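Local coordinates for epimerase domain-containing protein (Bacillus cereus HuA2-4, PDB 6ZLK) that interconverts UDP-glucuronic acid and UDP-galacturonic acid, using bound NAD to invert the configuration at C4 of the sugar, at residues A[60-63]-A[64-67]; A[104-107]-A[108-112]; A[152-155]-A[156-160]. All coordinates share one frame; numbering follows the deposited sequence.

Interaction 1: residues A[60-63]-A[64-67]; sequences REDI and LNTD. With NAD (nicotinamide-adenine-dinucleotide), chain E.
D62 swings its CG opposite its own backbone N (chi1 -172°), which carries the carboxylate under the amide of L64, while T66 keeps OG1 beside its backbone N (chi1 -65°), facing E61 and the D62 carbonyl. The result is a pair of overlapping type I turns in the Rossmann-type NAD-binding fold, in the loop between strand 56-59 and helix 68-72. D62 OD1 takes the L64 N-H at 2.9 Å, closing an Asx turn; the donor stands well above the carboxylate plane. The D62 carbonyl O accepts from N65 N at 3.0 Å, with I63 and L64 at the corners, and the next turn follows at once, with T66 N reaching I63 O at a longer 3.3 Å.

On the outer side, T66 OG1 sits 2.9 Å from D62 O and 3.0 Å from E61 OE1. Its single hydroxyl proton can serve only one of them at a time. E61 and T66 cross at about a right angle, and a water donates to E61 OE1 while accepting from D67 N, tying the carboxylate to the start of helix 68-72, where D67 sits at the N-cap, its OD1 making a weak bond to K70 N. The N65 amide lies alongside D62 CB.

On the other side, the same loop reads the adenine of the cofactor. D62 OD1 is shared: besides L64 N, it accepts from the exocyclic NAD N6A at 2.8 Å, so the backbone bond helps hold the carboxylate in place for the base. I63 sends its side chain inward, against V105 of helix 96-113, and brings CG1 and CD1 over the plane of the adenine at its N1A-C2A side. The neighbouring contact is nearly straight: I63 N donates to NAD N1A at 3.0 Å, with an angle of 170° at the hydrogen.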
ATOM      1  N   ARG A  60       8.956 -25.397  -7.390  1.00 17.72           N
ATOM      2  CA  ARG A  60       7.961 -24.902  -8.338  1.00 17.31           C
ATOM      3  C   ARG A  60       6.664 -24.826  -7.540  1.00 19.02           C
ATOM      4  O   ARG A  60       5.825 -25.753  -7.626  1.00 18.97           O
ATOM      5  CB  ARG A  60       7.855 -25.792  -9.586  1.00 18.58           C
ATOM      6  CG  ARG A  60       6.911 -25.234 -10.628  1.00 20.53           C
ATOM      7  CD  ARG A  60       6.656 -26.267 -11.729  1.00 23.91           C
ATOM      8  NE  ARG A  60       5.629 -25.707 -12.576  1.00 27.37           N
ATOM      9  CZ  ARG A  60       5.235 -26.266 -13.722  1.00 30.05           C
ATOM     10  NH1 ARG A  60       5.795 -27.389 -14.124  1.00 33.07           N
ATOM     11  NH2 ARG A  60       4.293 -25.692 -14.447  1.00 31.29           N
ATOM     12  N   GLU A  61       6.485 -23.773  -6.749  1.00 17.77           N
ATOM     13  CA  GLU A  61       5.288 -23.664  -5.891  1.00 19.85           C
ATOM     14  C   GLU A  61       5.018 -22.186  -5.691  1.00 17.50           C
ATOM     15  O   GLU A  61       5.987 -21.382  -5.699  1.00 17.55           O
ATOM     16  CB  GLU A  61       5.503 -24.274  -4.491  1.00 22.18           C
ATOM     17  CG  GLU A  61       5.516 -25.810  -4.381  1.00 31.69           C
ATOM     18  CD  GLU A  61       5.915 -26.455  -3.035  1.00 39.64           C
ATOM     19  OE1 GLU A  61       5.731 -25.830  -1.925  1.00 35.43           O
ATOM     20  OE2 GLU A  61       6.446 -27.617  -3.081  1.00 45.60           O
ATOM     21  N   ASP A  62       3.762 -21.854  -5.505  1.00 18.29           N
ATOM     22  CA  ASP A  62       3.348 -20.496  -5.060  1.00 15.53           C
ATOM     23  C   ASP A  62       3.857 -20.291  -3.653  1.00 15.45           C
ATOM     24  O   ASP A  62       3.665 -21.160  -2.850  1.00 17.88           O
ATOM     25  CB  ASP A  62       1.823 -20.419  -5.061  1.00 16.22           C
ATOM     26  CG  ASP A  62       1.200 -19.071  -4.824  1.00 19.30           C
ATOM     27  OD1 ASP A  62       1.863 -18.194  -4.244  1.00 16.74           O
ATOM     28  OD2 ASP A  62       0.015 -18.920  -5.258  1.00 20.09           O
ATOM     29  N   ILE A  63       4.488 -19.161  -3.350  1.00 14.63           N
ATOM     30  CA  ILE A  63       4.864 -18.904  -1.953  1.00 15.39           C
ATOM     31  C   ILE A  63       3.654 -19.037  -1.020  1.00 16.03           C
ATOM     32  O   ILE A  63       3.838 -19.431   0.125  1.00 17.23           O
ATOM     33  CB  ILE A  63       5.489 -17.510  -1.910  1.00 15.68           C
ATOM     34  CG1 ILE A  63       6.829 -17.559  -2.647  1.00 17.30           C
ATOM     35  CG2 ILE A  63       5.616 -17.057  -0.457  1.00 15.61           C
ATOM     36  CD1 ILE A  63       7.282 -16.241  -3.187  1.00 18.07           C
ATOM     37  N   LEU A  64       2.464 -18.671  -1.443  1.00 16.50           N
ATOM     38  CA  LEU A  64       1.297 -18.704  -0.531  1.00 15.90           C
ATOM     39  C   LEU A  64       0.871 -20.157  -0.250  1.00 16.37           C
ATOM     40  O   LEU A  64       0.231 -20.388   0.810  1.00 21.79           O
ATOM     41  CB  LEU A  64       0.167 -17.951  -1.235  1.00 17.06           C
ATOM     42  CG  LEU A  64       0.402 -16.461  -1.449  1.00 18.08           C
ATOM     43  CD1 LEU A  64      -0.811 -15.851  -2.124  1.00 22.20           C
ATOM     44  CD2 LEU A  64       0.724 -15.747  -0.140  1.00 18.86           C
ATOM     45  N   ASN A  65       1.222 -21.089  -1.118  1.00 16.41           N
ATOM     46  CA  ASN A  65       0.921 -22.539  -0.957  1.00 16.87           C
ATOM     47  C   ASN A  65       2.068 -23.276  -0.273  1.00 21.26           C
ATOM     48  O   ASN A  65       1.955 -24.479  -0.083  1.00 24.45           O
ATOM     49  CB  ASN A  65       0.638 -23.215  -2.283  1.00 17.12           C
ATOM     50  CG  ASN A  65      -0.614 -22.720  -2.977  1.00 17.90           C
ATOM     51  OD1 ASN A  65      -1.470 -22.023  -2.393  1.00 19.31           O
ATOM     52  ND2 ASN A  65      -0.742 -23.062  -4.255  1.00 20.09           N
ATOM     53  N   THR A  66       3.168 -22.615   0.039  1.00 19.83           N
ATOM     54  CA  THR A  66       4.402 -23.271   0.524  1.00 21.51           C
ATOM     55  C   THR A  66       4.415 -23.218   2.047  1.00 22.93           C
ATOM     56  O   THR A  66       4.052 -22.189   2.588  1.00 23.41           O
ATOM     57  CB  THR A  66       5.659 -22.577  -0.031  1.00 23.84           C
ATOM     58  OG1 THR A  66       5.549 -22.838  -1.426  1.00 27.44           O
ATOM     59  CG2 THR A  66       6.963 -23.097   0.517  1.00 31.09           C
ATOM     60  N   ASP A  67       4.975 -24.256   2.660  1.00 26.17           N
ATOM     61  CA  ASP A  67       5.331 -24.280   4.098  1.00 27.23           C
ATOM     62  C   ASP A  67       6.565 -23.405   4.314  1.00 22.56           C
ATOM     63  O   ASP A  67       7.680 -23.895   4.131  1.00 23.54           O
ATOM     64  CB  ASP A  67       5.670 -25.689   4.570  1.00 32.34           C
ATOM     65  CG  ASP A  67       5.894 -25.750   6.071  1.00 36.67           C
ATOM     66  OD1 ASP A  67       6.015 -24.659   6.737  1.00 33.54           O
ATOM     67  OD2 ASP A  67       5.904 -26.890   6.572  1.00 42.40           O
TER
HETATM   68  PA  NAD E 401       9.328 -11.542 -13.712  1.00 12.82           P
HETATM   69  O1A NAD E 401       7.861 -11.542 -13.902  1.00 14.17           O
HETATM   70  O2A NAD E 401      10.227 -11.945 -14.843  1.00 13.16           O
HETATM   71  O5B NAD E 401       9.790 -12.313 -12.421  1.00 12.84           O
HETATM   72  C5B NAD E 401       9.001 -12.419 -11.217  1.00 13.95           C
HETATM   73  C4B NAD E 401       8.755 -13.876 -10.909  1.00 13.39           C
HETATM   74  O4B NAD E 401       7.967 -13.949  -9.700  1.00 13.10           O
HETATM   75  C3B NAD E 401       7.993 -14.637 -11.981  1.00 14.16           C
HETATM   76  O3B NAD E 401       8.788 -15.595 -12.668  1.00 14.08           O
HETATM   77  C2B NAD E 401       6.774 -15.187 -11.230  1.00 14.02           C
HETATM   78  O2B NAD E 401       6.366 -16.490 -11.605  1.00 14.52           O
HETATM   79  C1B NAD E 401       7.253 -15.168  -9.775  1.00 11.64           C
HETATM   80  N9A NAD E 401       6.186 -15.073  -8.794  1.00 12.83           N
HETATM   81  C8A NAD E 401       5.195 -14.129  -8.719  1.00 12.42           C
HETATM   82  N7A NAD E 401       4.374 -14.312  -7.720  1.00 13.06           N
HETATM   83  C5A NAD E 401       4.815 -15.506  -7.152  1.00 13.36           C
HETATM   84  C6A NAD E 401       4.354 -16.284  -6.080  1.00 14.12           C
HETATM   85  N6A NAD E 401       3.229 -16.020  -5.377  1.00 13.54           N
HETATM   86  N1A NAD E 401       5.066 -17.386  -5.744  1.00 14.71           N
HETATM   87  C2A NAD E 401       6.172 -17.688  -6.460  1.00 14.77           C
HETATM   88  N3A NAD E 401       6.675 -17.060  -7.533  1.00 13.53           N
HETATM   89  C4A NAD E 401       5.964 -15.969  -7.806  1.00 13.24           C
HETATM   90  O3  NAD E 401       9.652 -10.016 -13.331  1.00 12.65           O
HETATM   91  PN  NAD E 401      11.098  -9.254 -13.257  1.00 13.24           P
HETATM   92  O1N NAD E 401      11.119  -8.292 -14.350  1.00 13.34           O
HETATM   93  O2N NAD E 401      12.129 -10.258 -13.085  1.00 13.03           O
HETATM   94  O5D NAD E 401      10.928  -8.485 -11.889  1.00 15.03           O
HETATM   95  C5D NAD E 401      11.501  -9.024 -10.756  1.00 18.29           C
HETATM   96  C4D NAD E 401      11.278  -8.052  -9.633  1.00 16.83           C
HETATM   97  O4D NAD E 401      11.923  -6.800  -9.927  1.00 17.24           O
HETATM   98  C3D NAD E 401       9.806  -7.731  -9.335  1.00 17.93           C
HETATM   99  O3D NAD E 401       9.615  -7.626  -7.913  1.00 18.39           O
HETATM  100  C2D NAD E 401       9.603  -6.344  -9.942  1.00 18.63           C
HETATM  101  O2D NAD E 401       8.499  -5.659  -9.343  1.00 18.82           O
HETATM  102  C1D NAD E 401      11.003  -5.778  -9.726  1.00 19.55           C
HETATM  103  N1N NAD E 401      11.385  -4.763 -10.695  1.00 19.27           N
HETATM  104  C2N NAD E 401      11.619  -5.090 -11.997  1.00 22.14           C
HETATM  105  C3N NAD E 401      11.969  -4.125 -12.875  1.00 22.76           C
HETATM  106  C7N NAD E 401      12.160  -4.422 -14.321  1.00 23.26           C
HETATM  107  O7N NAD E 401      12.493  -3.480 -15.018  1.00 19.92           O
HETATM  108  N7N NAD E 401      12.029  -5.683 -14.757  1.00 20.53           N
HETATM  109  C4N NAD E 401      12.198  -2.815 -12.414  1.00 28.08           C
HETATM  110  C5N NAD E 401      11.811  -2.473 -11.122  1.00 24.02           C
HETATM  111  C6N NAD E 401      11.460  -3.470 -10.267  1.00 23.56           C
HETATM  112  O   HOH W   1       5.613 -26.641   0.950  1.00 42.69           O

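Interaction 2: residues A[104-107]-A[108-112]; sequences MVTQ and QLLEA
Q107 and E111, one turn apart on helix 96-113, lie with amide and carboxylate planes 46° apart, and NE2 of Q107 comes 3.6 Å from CG of E111. The two polar ends do not satisfy each other. Q107 NE2 gives its hydrogen bond to the G92 carbonyl of the second subunit, and E111 OE2 takes one from the G92 backbone N of that same subunit as well as pairing with Y163 OH of its own chain. One residue of the partner thus engages both side chains through its backbone. Q107 gets there by turning CG away from its backbone N (chi1 -173°) and then bending at chi2.

The backbone is satisfied by the helix itself. Q108 N bonds to M104 O at 2.9 Å, and L109 N, L110 N and E111 N follow in order onto V105, T106 and Q107 O, all close to straight. T106 is buried and still has its hydroxyl paired: OG1 meets H80 NE2 and the N102 carbonyl one turn back.

With OG1 so engaged, the methyl CG2 of T106 is left to meet L110 CD1 at 3.8 Å, the two side chains running side by side toward the sheet, where H123 and F121 receive them. V105 CG1 and L109 CD1 make a looser pair at 4.2 Å; V105 touches the bound NAD. This is the helix of a beta-alpha-beta crossover, strand 77-80 to strand 120-126, whose outward side meets G92, F95 and W91 of the second subunit, consistent with the helix-mediated dimers of short-chain dehydrogenase/reductase relatives.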
ATOM      1  N   MET A 104       0.259  -9.716  -0.195  1.00 16.02           N
ATOM      2  CA  MET A 104       0.043 -10.886   0.689  1.00 17.38           C
ATOM      3  C   MET A 104       1.306 -11.757   0.717  1.00 15.39           C
ATOM      4  O   MET A 104       1.717 -12.207   1.796  1.00 16.63           O
ATOM      5  CB  MET A 104      -1.158 -11.747   0.275  1.00 19.91           C
ATOM      6  CG  MET A 104      -2.476 -11.134   0.571  1.00 24.53           C
ATOM      7  SD  MET A 104      -2.739 -10.943   2.343  1.00 30.25           S
ATOM      8  CE  MET A 104      -2.148 -12.438   3.102  1.00 29.17           C
ATOM      9  N   VAL A 105       1.974 -11.971  -0.405  1.00 15.34           N
ATOM     10  CA  VAL A 105       3.213 -12.782  -0.432  1.00 17.31           C
ATOM     11  C   VAL A 105       4.279 -12.142   0.463  1.00 14.92           C
ATOM     12  O   VAL A 105       4.969 -12.830   1.197  1.00 15.92           O
ATOM     13  CB  VAL A 105       3.686 -12.940  -1.891  1.00 15.11           C
ATOM     14  CG1 VAL A 105       5.145 -13.302  -1.983  1.00 16.12           C
ATOM     15  CG2 VAL A 105       2.861 -14.018  -2.561  1.00 16.01           C
ATOM     16  N   THR A 106       4.424 -10.841   0.383  1.00 15.25           N
ATOM     17  CA  THR A 106       5.463 -10.146   1.153  1.00 15.90           C
ATOM     18  C   THR A 106       5.138 -10.282   2.645  1.00 14.60           C
ATOM     19  O   THR A 106       6.045 -10.600   3.433  1.00 14.48           O
ATOM     20  CB  THR A 106       5.583  -8.684   0.725  1.00 14.55           C
ATOM     21  OG1 THR A 106       5.983  -8.614  -0.653  1.00 15.71           O
ATOM     22  CG2 THR A 106       6.604  -7.924   1.528  1.00 16.57           C
ATOM     23  N   GLN A 107       3.886 -10.096   2.997  1.00 15.36           N
ATOM     24  CA  GLN A 107       3.499 -10.244   4.420  1.00 16.15           C
ATOM     25  C   GLN A 107       3.814 -11.672   4.880  1.00 15.31           C
ATOM     26  O   GLN A 107       4.321 -11.840   6.009  1.00 17.32           O
ATOM     27  CB  GLN A 107       2.042  -9.882   4.650  1.00 16.52           C
ATOM     28  CG  GLN A 107       1.679  -9.871   6.128  1.00 18.41           C
ATOM     29  CD  GLN A 107       0.858 -11.054   6.548  1.00 20.56           C
ATOM     30  OE1 GLN A 107       0.666 -11.991   5.790  1.00 23.03           O
ATOM     31  NE2 GLN A 107       0.411 -11.015   7.800  1.00 21.67           N
ATOM     32  N   GLN A 108       3.446 -12.680   4.115  1.00 14.82           N
ATOM     33  CA  GLN A 108       3.667 -14.066   4.571  1.00 16.50           C
ATOM     34  C   GLN A 108       5.172 -14.351   4.745  1.00 15.84           C
ATOM     35  O   GLN A 108       5.560 -15.051   5.709  1.00 16.94           O
ATOM     36  CB  GLN A 108       3.052 -15.059   3.588  1.00 17.78           C
ATOM     37  CG  GLN A 108       1.528 -15.046   3.591  1.00 19.95           C
ATOM     38  CD  GLN A 108       0.976 -16.424   3.254  1.00 23.09           C
ATOM     39  OE1 GLN A 108       1.671 -17.318   2.779  1.00 22.61           O
ATOM     40  NE2 GLN A 108      -0.316 -16.599   3.454  1.00 25.02           N
ATOM     41  N   LEU A 109       5.991 -13.912   3.814  1.00 15.33           N
ATOM     42  CA  LEU A 109       7.460 -14.081   3.943  1.00 15.29           C
ATOM     43  C   LEU A 109       7.950 -13.389   5.210  1.00 16.69           C
ATOM     44  O   LEU A 109       8.688 -14.015   5.960  1.00 18.80           O
ATOM     45  CB  LEU A 109       8.181 -13.542   2.726  1.00 17.72           C
ATOM     46  CG  LEU A 109       8.044 -14.390   1.480  1.00 21.76           C
ATOM     47  CD1 LEU A 109       8.599 -13.617   0.330  1.00 20.99           C
ATOM     48  CD2 LEU A 109       8.798 -15.722   1.619  1.00 20.77           C
ATOM     49  N   LEU A 110       7.541 -12.148   5.448  1.00 15.50           N
ATOM     50  CA  LEU A 110       8.045 -11.433   6.628  1.00 16.55           C
ATOM     51  C   LEU A 110       7.573 -12.104   7.903  1.00 18.57           C
ATOM     52  O   LEU A 110       8.377 -12.167   8.842  1.00 17.56           O
ATOM     53  CB  LEU A 110       7.597  -9.993   6.602  1.00 16.11           C
ATOM     54  CG  LEU A 110       8.238  -9.191   5.482  1.00 16.21           C
ATOM     55  CD1 LEU A 110       7.446  -7.933   5.255  1.00 14.90           C
ATOM     56  CD2 LEU A 110       9.692  -8.949   5.797  1.00 15.73           C
ATOM     57  N   GLU A 111       6.315 -12.550   7.961  1.00 16.63           N
ATOM     58  CA  GLU A 111       5.811 -13.274   9.166  1.00 17.88           C
ATOM     59  C   GLU A 111       6.706 -14.493   9.410  1.00 18.70           C
ATOM     60  O   GLU A 111       7.045 -14.790  10.561  1.00 19.95           O
ATOM     61  CB  GLU A 111       4.362 -13.697   8.957  1.00 18.72           C
ATOM     62  CG  GLU A 111       3.337 -12.593   9.175  1.00 19.66           C
ATOM     63  CD  GLU A 111       2.997 -12.325  10.636  1.00 24.68           C
ATOM     64  OE1 GLU A 111       3.147 -13.251  11.437  1.00 28.92           O
ATOM     65  OE2 GLU A 111       2.571 -11.202  10.941  1.00 22.84           O
ATOM     66  N   ALA A 112       7.059 -15.222   8.361  1.00 18.13           N
ATOM     67  CA  ALA A 112       7.825 -16.475   8.501  1.00 19.12           C
ATOM     68  C   ALA A 112       9.228 -16.137   8.987  1.00 20.68           C
ATOM     69  O   ALA A 112       9.843 -16.923   9.707  1.00 23.50           O
ATOM     70  CB  ALA A 112       7.828 -17.216   7.190  1.00 21.12           C
TER

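Interaction 3: residues A[152-155]-A[156-160]; sequences TKLS and GEHLC. With NAD (nicotinamide-adenine-dinucleotide), chain E.
L154 leans on the ring of H158 one turn further along helix 148-167, and this is where the contact is tight. A chi1 of -179° lays CG alongside the carbonyl carbon of L154, on the side of H158, and brings CG to 3.5 Å from H158 CE1, while CD1 makes a CH-pi contact 4.0 Å from the ring centroid, over the face. L154 O lies over that same face, offset toward the rim, while accepting the H158 backbone N at 3.0 Å.

The packing continues across the subunit boundary, since L154 and H158 each touch the other's counterpart in the second subunit. S155 OG turns back to bond V151 O, and E157 is gripped by R175 and S125.

The looser part belongs to K153, whose side chain leaves the helix and hardly meets the following turn. It faces no open solvent, because every touching residue is buried. Bent at chi2 and chi3, it delivers K153 NZ to NAD O3D at 2.8 Å. K153 NZ also bonds NAD O2D at 3.1 Å, with I124 O as a further partner. Y149 OH also bonds the cofactor, and K153 follows Y149 by four positions, with three residues between them: the YxxxK motif of the short-chain dehydrogenase/reductase fold.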
ATOM      1  N   THR A 152       0.949  -1.246  -5.079  1.00 14.60           N
ATOM      2  CA  THR A 152       1.156  -2.540  -4.426  1.00 15.79           C
ATOM      3  C   THR A 152       2.629  -2.759  -4.050  1.00 14.90           C
ATOM      4  O   THR A 152       2.897  -3.368  -3.007  1.00 14.97           O
ATOM      5  CB  THR A 152       0.657  -3.711  -5.271  1.00 16.34           C
ATOM      6  OG1 THR A 152       1.428  -3.858  -6.471  1.00 16.13           O
ATOM      7  CG2 THR A 152      -0.815  -3.574  -5.578  1.00 18.17           C
ATOM      8  N   LYS A 153       3.563  -2.277  -4.866  1.00 14.84           N
ATOM      9  CA  LYS A 153       5.006  -2.399  -4.571  1.00 14.34           C
ATOM     10  C   LYS A 153       5.342  -1.501  -3.369  1.00 14.76           C
ATOM     11  O   LYS A 153       6.082  -1.952  -2.479  1.00 16.31           O
ATOM     12  CB  LYS A 153       5.806  -2.071  -5.829  1.00 15.20           C
ATOM     13  CG  LYS A 153       5.636  -3.125  -6.934  1.00 15.69           C
ATOM     14  CD  LYS A 153       6.182  -4.466  -6.642  1.00 15.09           C
ATOM     15  CE  LYS A 153       7.684  -4.420  -6.384  1.00 16.02           C
ATOM     16  NZ  LYS A 153       8.341  -5.751  -6.275  1.00 17.14           N
ATOM     17  N   LEU A 154       4.754  -0.312  -3.336  1.00 14.98           N
ATOM     18  CA  LEU A 154       4.998   0.580  -2.184  1.00 14.96           C
ATOM     19  C   LEU A 154       4.432  -0.084  -0.919  1.00 13.92           C
ATOM     20  O   LEU A 154       5.087  -0.001   0.111  1.00 13.27           O
ATOM     21  CB  LEU A 154       4.412   1.955  -2.446  1.00 14.77           C
ATOM     22  CG  LEU A 154       4.633   2.971  -1.322  1.00 15.72           C
ATOM     23  CD1 LEU A 154       6.102   3.120  -0.970  1.00 15.72           C
ATOM     24  CD2 LEU A 154       4.001   4.301  -1.724  1.00 18.06           C
ATOM     25  N   SER A 155       3.266  -0.715  -0.974  1.00 13.98           N
ATOM     26  CA  SER A 155       2.723  -1.436   0.221  1.00 15.48           C
ATOM     27  C   SER A 155       3.691  -2.535   0.663  1.00 15.85           C
ATOM     28  O   SER A 155       3.921  -2.764   1.862  1.00 14.44           O
ATOM     29  CB  SER A 155       1.386  -2.008  -0.016  1.00 18.02           C
ATOM     30  OG  SER A 155       0.504  -0.961  -0.377  1.00 25.94           O
ATOM     31  N   GLY A 156       4.351  -3.202  -0.288  1.00 13.86           N
ATOM     32  CA  GLY A 156       5.371  -4.195   0.070  1.00 15.58           C
ATOM     33  C   GLY A 156       6.531  -3.579   0.822  1.00 13.56           C
ATOM     34  O   GLY A 156       6.949  -4.153   1.823  1.00 15.80           O
ATOM     35  N   GLU A 157       6.986  -2.397   0.446  1.00 14.20           N
ATOM     36  CA  GLU A 157       8.094  -1.714   1.140  1.00 15.16           C
ATOM     37  C   GLU A 157       7.586  -1.368   2.535  1.00 15.77           C
ATOM     38  O   GLU A 157       8.295  -1.551   3.488  1.00 14.48           O
ATOM     39  CB  GLU A 157       8.502  -0.397   0.500  1.00 15.29           C
ATOM     40  CG  GLU A 157       9.043  -0.526  -0.898  1.00 15.63           C
ATOM     41  CD  GLU A 157       9.653   0.778  -1.370  1.00 18.32           C
ATOM     42  OE1 GLU A 157       9.793   1.705  -0.539  1.00 19.50           O
ATOM     43  OE2 GLU A 157       9.992   0.880  -2.562  1.00 17.06           O
ATOM     44  N   HIS A 158       6.349  -0.888   2.634  1.00 15.08           N
ATOM     45  CA  HIS A 158       5.825  -0.468   3.959  1.00 15.85           C
ATOM     46  C   HIS A 158       5.776  -1.697   4.862  1.00 15.80           C
ATOM     47  O   HIS A 158       6.070  -1.579   6.080  1.00 16.00           O
ATOM     48  CB  HIS A 158       4.445   0.202   3.795  1.00 16.40           C
ATOM     49  CG  HIS A 158       4.504   1.560   3.154  1.00 18.25           C
ATOM     50  ND1 HIS A 158       3.480   2.022   2.379  1.00 23.04           N
ATOM     51  CD2 HIS A 158       5.405   2.540   3.210  1.00 19.86           C
ATOM     52  CE1 HIS A 158       3.743   3.254   2.017  1.00 21.15           C
ATOM     53  NE2 HIS A 158       4.921   3.591   2.485  1.00 18.84           N
ATOM     54  N   LEU A 159       5.328  -2.853   4.370  1.00 16.35           N
ATOM     55  CA  LEU A 159       5.317  -4.068   5.193  1.00 15.20           C
ATOM     56  C   LEU A 159       6.727  -4.377   5.704  1.00 15.05           C
ATOM     57  O   LEU A 159       6.908  -4.702   6.878  1.00 15.04           O
ATOM     58  CB  LEU A 159       4.790  -5.246   4.371  1.00 16.32           C
ATOM     59  CG  LEU A 159       3.280  -5.253   4.193  1.00 16.63           C
ATOM     60  CD1 LEU A 159       2.885  -6.317   3.175  1.00 19.75           C
ATOM     61  CD2 LEU A 159       2.586  -5.472   5.521  1.00 18.23           C
ATOM     62  N   CYS A 160       7.744  -4.264   4.859  1.00 14.76           N
ATOM     63  CA  CYS A 160       9.141  -4.448   5.302  1.00 15.17           C
ATOM     64  C   CYS A 160       9.432  -3.508   6.485  1.00 15.58           C
ATOM     65  O   CYS A 160       9.956  -4.015   7.491  1.00 15.31           O
ATOM     66  CB  CYS A 160      10.159  -4.205   4.196  1.00 15.36           C
ATOM     67  SG  CYS A 160      10.121  -5.474   2.896  1.00 17.52           S
TER
HETATM   68  PA  NAD E 401       9.328 -11.542 -13.712  1.00 12.82           P
HETATM   69  O1A NAD E 401       7.861 -11.542 -13.902  1.00 14.17           O
HETATM   70  O2A NAD E 401      10.227 -11.945 -14.843  1.00 13.16           O
HETATM   71  O5B NAD E 401       9.790 -12.313 -12.421  1.00 12.84           O
HETATM   72  C5B NAD E 401       9.001 -12.419 -11.217  1.00 13.95           C
HETATM   73  C4B NAD E 401       8.755 -13.876 -10.909  1.00 13.39           C
HETATM   74  O4B NAD E 401       7.967 -13.949  -9.700  1.00 13.10           O
HETATM   75  C3B NAD E 401       7.993 -14.637 -11.981  1.00 14.16           C
HETATM   76  O3B NAD E 401       8.788 -15.595 -12.668  1.00 14.08           O
HETATM   77  C2B NAD E 401       6.774 -15.187 -11.230  1.00 14.02           C
HETATM   78  O2B NAD E 401       6.366 -16.490 -11.605  1.00 14.52           O
HETATM   79  C1B NAD E 401       7.253 -15.168  -9.775  1.00 11.64           C
HETATM   80  N9A NAD E 401       6.186 -15.073  -8.794  1.00 12.83           N
HETATM   81  C8A NAD E 401       5.195 -14.129  -8.719  1.00 12.42           C
HETATM   82  N7A NAD E 401       4.374 -14.312  -7.720  1.00 13.06           N
HETATM   83  C5A NAD E 401       4.815 -15.506  -7.152  1.00 13.36           C
HETATM   84  C6A NAD E 401       4.354 -16.284  -6.080  1.00 14.12           C
HETATM   85  N6A NAD E 401       3.229 -16.020  -5.377  1.00 13.54           N
HETATM   86  N1A NAD E 401       5.066 -17.386  -5.744  1.00 14.71           N
HETATM   87  C2A NAD E 401       6.172 -17.688  -6.460  1.00 14.77           C
HETATM   88  N3A NAD E 401       6.675 -17.060  -7.533  1.00 13.53           N
HETATM   89  C4A NAD E 401       5.964 -15.969  -7.806  1.00 13.24           C
HETATM   90  O3  NAD E 401       9.652 -10.016 -13.331  1.00 12.65           O
HETATM   91  PN  NAD E 401      11.098  -9.254 -13.257  1.00 13.24           P
HETATM   92  O1N NAD E 401      11.119  -8.292 -14.350  1.00 13.34           O
HETATM   93  O2N NAD E 401      12.129 -10.258 -13.085  1.00 13.03           O
HETATM   94  O5D NAD E 401      10.928  -8.485 -11.889  1.00 15.03           O
HETATM   95  C5D NAD E 401      11.501  -9.024 -10.756  1.00 18.29           C
HETATM   96  C4D NAD E 401      11.278  -8.052  -9.633  1.00 16.83           C
HETATM   97  O4D NAD E 401      11.923  -6.800  -9.927  1.00 17.24           O
HETATM   98  C3D NAD E 401       9.806  -7.731  -9.335  1.00 17.93           C
HETATM   99  O3D NAD E 401       9.615  -7.626  -7.913  1.00 18.39           O
HETATM  100  C2D NAD E 401       9.603  -6.344  -9.942  1.00 18.63           C
HETATM  101  O2D NAD E 401       8.499  -5.659  -9.343  1.00 18.82           O
HETATM  102  C1D NAD E 401      11.003  -5.778  -9.726  1.00 19.55           C
HETATM  103  N1N NAD E 401      11.385  -4.763 -10.695  1.00 19.27           N
HETATM  104  C2N NAD E 401      11.619  -5.090 -11.997  1.00 22.14           C
HETATM  105  C3N NAD E 401      11.969  -4.125 -12.875  1.00 22.76           C
HETATM  106  C7N NAD E 401      12.160  -4.422 -14.321  1.00 23.26           C
HETATM  107  O7N NAD E 401      12.493  -3.480 -15.018  1.00 19.92           O
HETATM  108  N7N NAD E 401      12.029  -5.683 -14.757  1.00 20.53           N
HETATM  109  C4N NAD E 401      12.198  -2.815 -12.414  1.00 28.08           C
HETATM  110  C5N NAD E 401      11.811  -2.473 -11.122  1.00 24.02           C
HETATM  111  C6N NAD E 401      11.460  -3.470 -10.267  1.00 23.56           C

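Interaction 1 is a surface loop, whereas interactions 2 and 3 are buried turns of two helices. Polar side chains and a water shape the loop of 60-67; the helices rely on regular backbone bonds and pack against each other, L110 CD1 and T106 CG2 meeting backbone atoms of 156-160. Interaction 1 touches interaction 2 as well, L64 resting on V105 and Q108, so helix 96-113 stands between the other two. Interactions 1 and 3 never touch, yet both bond NAD, one at the adenine and one at the nicotinamide ribose. Only interactions 2 and 3 reach the second subunit.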